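Local coordinates for probable transcriptional regulatory protein aq_1575 (Aquifex aeolicus, PDB 1LFP) that probably binds DNA and takes part in regulating transcription, at residues Thr102-Asn105 and Arg106-Thr110. Residues are numbered along the deposited sequence; the frame is centred on the assembly and turned at random.
Sequences TTDN and RNRTT
Asn105 CB and O lie over one face of the Arg108 guanidinium, CB 3.8 Å above its plane; Thr109 OG1 lies in plane at the edge, and Thr103 OG1 is also at the edge, near the plane. From Asp104 a carboxylate tilted 29° to the guanidinium closes a salt bridge, OD2 to Arg108 NH2 at 3.1 Å; NH2 also donates to a water. Bends at chi2 and chi3 fold the arginine back over the turn, where NH1 forms further salt bridges with Glu112 and Asp230. Asn105 is the N-cap of helix 106-119: its OD1 accepts from Arg108 N at 3.2 Å, the donor standing above the carbonyl plane, and its backbone O takes Thr109 N in a nearly straight bond. Thr103, the last residue of strand 95-103, sets its OG1 opposite the backbone N (chi1 -180°), where it accepts from Asn105 N (3.1 Å) in an ST turn and donates to Thr109 OG1, very short at 2.5 Å. A valine here would probably leave Asn105 N without this acceptor and Thr109 OG1 without this donor. Thr109 OG1 also bonds Asp230, linking the turn to the loop before strand 231-239, and Arg108 probably offsets part of the negative charge of Asp104, Glu112 and Asp230.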
ATOM      1  N   THR A 102      -0.824  -5.685  -9.182  1.00 24.93           N
ATOM      2  CA  THR A 102      -0.826  -7.155  -9.217  1.00 25.90           C
ATOM      3  C   THR A 102      -1.868  -7.398 -10.285  1.00 29.04           C
ATOM      4  O   THR A 102      -3.057  -7.148 -10.056  1.00 28.80           O
ATOM      5  CB  THR A 102      -1.263  -7.786  -7.868  1.00 27.14           C
ATOM      6  OG1 THR A 102      -0.345  -7.415  -6.828  1.00 27.41           O
ATOM      7  CG2 THR A 102      -1.273  -9.318  -7.988  1.00 28.76           C
ATOM      8  N   THR A 103      -1.427  -7.885 -11.446  1.00 26.39           N
ATOM      9  CA  THR A 103      -2.303  -8.047 -12.593  1.00 29.02           C
ATOM     10  C   THR A 103      -2.085  -9.355 -13.331  1.00 29.97           C
ATOM     11  O   THR A 103      -1.017  -9.969 -13.231  1.00 29.15           O
ATOM     12  CB  THR A 103      -2.125  -6.830 -13.583  1.00 31.45           C
ATOM     13  OG1 THR A 103      -2.989  -6.975 -14.714  1.00 31.78           O
ATOM     14  CG2 THR A 103      -0.678  -6.721 -14.068  1.00 31.42           C
ATOM     15  N   ASP A 104      -3.113  -9.789 -14.051  1.00 35.99           N
ATOM     16  CA  ASP A 104      -3.026 -11.028 -14.819  1.00 38.25           C
ATOM     17  C   ASP A 104      -2.853 -10.709 -16.298  1.00 39.46           C
ATOM     18  O   ASP A 104      -2.869 -11.606 -17.139  1.00 38.51           O
ATOM     19  CB  ASP A 104      -4.295 -11.872 -14.635  1.00 47.12           C
ATOM     20  CG  ASP A 104      -5.508 -11.267 -15.332  1.00 48.98           C
ATOM     21  OD1 ASP A 104      -6.476 -12.013 -15.610  1.00 50.86           O
ATOM     22  OD2 ASP A 104      -5.505 -10.046 -15.600  1.00 48.19           O
ATOM     23  N   ASN A 105      -2.707  -9.421 -16.611  1.00 34.86           N
ATOM     24  CA  ASN A 105      -2.530  -8.973 -17.982  1.00 34.80           C
ATOM     25  C   ASN A 105      -1.793  -7.635 -17.982  1.00 35.25           C
ATOM     26  O   ASN A 105      -2.405  -6.573 -18.073  1.00 34.73           O
ATOM     27  CB  ASN A 105      -3.890  -8.805 -18.660  1.00 36.52           C
ATOM     28  CG  ASN A 105      -3.781  -8.720 -20.158  1.00 37.64           C
ATOM     29  OD1 ASN A 105      -2.983  -7.952 -20.705  1.00 36.09           O
ATOM     30  ND2 ASN A 105      -4.586  -9.517 -20.840  1.00 39.65           N
ATOM     31  N   ARG A 106      -0.476  -7.698 -17.860  1.00 33.25           N
ATOM     32  CA  ARG A 106       0.372  -6.514 -17.849  1.00 31.74           C
ATOM     33  C   ARG A 106       0.100  -5.459 -18.921  1.00 30.00           C
ATOM     34  O   ARG A 106       0.053  -4.265 -18.623  1.00 27.91           O
ATOM     35  CB  ARG A 106       1.839  -6.945 -17.932  1.00 44.04           C
ATOM     36  CG  ARG A 106       2.508  -7.125 -16.586  1.00 49.40           C
ATOM     37  CD  ARG A 106       3.820  -7.882 -16.711  1.00 53.87           C
ATOM     38  NE  ARG A 106       3.612  -9.325 -16.668  1.00 57.71           N
ATOM     39  CZ  ARG A 106       3.224  -9.997 -15.586  1.00 60.37           C
ATOM     40  NH1 ARG A 106       3.006  -9.360 -14.445  1.00 61.19           N
ATOM     41  NH2 ARG A 106       3.029 -11.308 -15.653  1.00 62.16           N
ATOM     42  N   ASN A 107      -0.060  -5.882 -20.174  1.00 30.68           N
ATOM     43  CA  ASN A 107      -0.313  -4.934 -21.263  1.00 30.21           C
ATOM     44  C   ASN A 107      -1.580  -4.123 -20.990  1.00 27.92           C
ATOM     45  O   ASN A 107      -1.631  -2.909 -21.225  1.00 26.26           O
ATOM     46  CB  ASN A 107      -0.436  -5.697 -22.590  1.00 42.63           C
ATOM     47  CG  ASN A 107      -0.726  -4.793 -23.775  1.00 45.61           C
ATOM     48  OD1 ASN A 107      -0.028  -3.800 -24.018  1.00 47.19           O
ATOM     49  ND2 ASN A 107      -1.762  -5.144 -24.535  1.00 46.28           N
ATOM     50  N   ARG A 108      -2.591  -4.811 -20.478  1.00 29.43           N
ATOM     51  CA  ARG A 108      -3.878  -4.208 -20.172  1.00 27.13           C
ATOM     52  C   ARG A 108      -3.706  -3.157 -19.079  1.00 24.76           C
ATOM     53  O   ARG A 108      -4.094  -1.999 -19.246  1.00 23.07           O
ATOM     54  CB  ARG A 108      -4.847  -5.297 -19.708  1.00 31.73           C
ATOM     55  CG  ARG A 108      -6.261  -5.088 -20.193  1.00 34.31           C
ATOM     56  CD  ARG A 108      -7.252  -4.984 -19.054  1.00 34.47           C
ATOM     57  NE  ARG A 108      -7.203  -6.103 -18.117  1.00 34.81           N
ATOM     58  CZ  ARG A 108      -6.373  -6.176 -17.079  1.00 37.36           C
ATOM     59  NH1 ARG A 108      -5.518  -5.200 -16.856  1.00 41.15           N
ATOM     60  NH2 ARG A 108      -6.413  -7.202 -16.245  1.00 36.14           N
ATOM     61  N   THR A 109      -3.112  -3.586 -17.980  1.00 21.03           N
ATOM     62  CA  THR A 109      -2.859  -2.698 -16.850  1.00 22.84           C
ATOM     63  C   THR A 109      -1.993  -1.502 -17.245  1.00 19.75           C
ATOM     64  O   THR A 109      -2.268  -0.362 -16.856  1.00 20.12           O
ATOM     65  CB  THR A 109      -2.183  -3.446 -15.726  1.00 23.01           C
ATOM     66  OG1 THR A 109      -2.980  -4.579 -15.378  1.00 26.61           O
ATOM     67  CG2 THR A 109      -2.064  -2.570 -14.486  1.00 21.82           C
ATOM     68  N   THR A 110      -0.958  -1.742 -18.036  1.00 21.41           N
ATOM     69  CA  THR A 110      -0.093  -0.647 -18.448  1.00 21.45           C
ATOM     70  C   THR A 110      -0.863   0.425 -19.177  1.00 19.89           C
ATOM     71  O   THR A 110      -0.682   1.630 -18.946  1.00 21.46           O
ATOM     72  CB  THR A 110       1.060  -1.155 -19.347  1.00 21.65           C
ATOM     73  OG1 THR A 110       1.855  -2.065 -18.588  1.00 22.71           O
ATOM     74  CG2 THR A 110       1.933   0.007 -19.815  1.00 22.64           C
TER
HETATM   75  O   HOH W   1      -5.996  -8.043 -13.426  1.00 45.06           O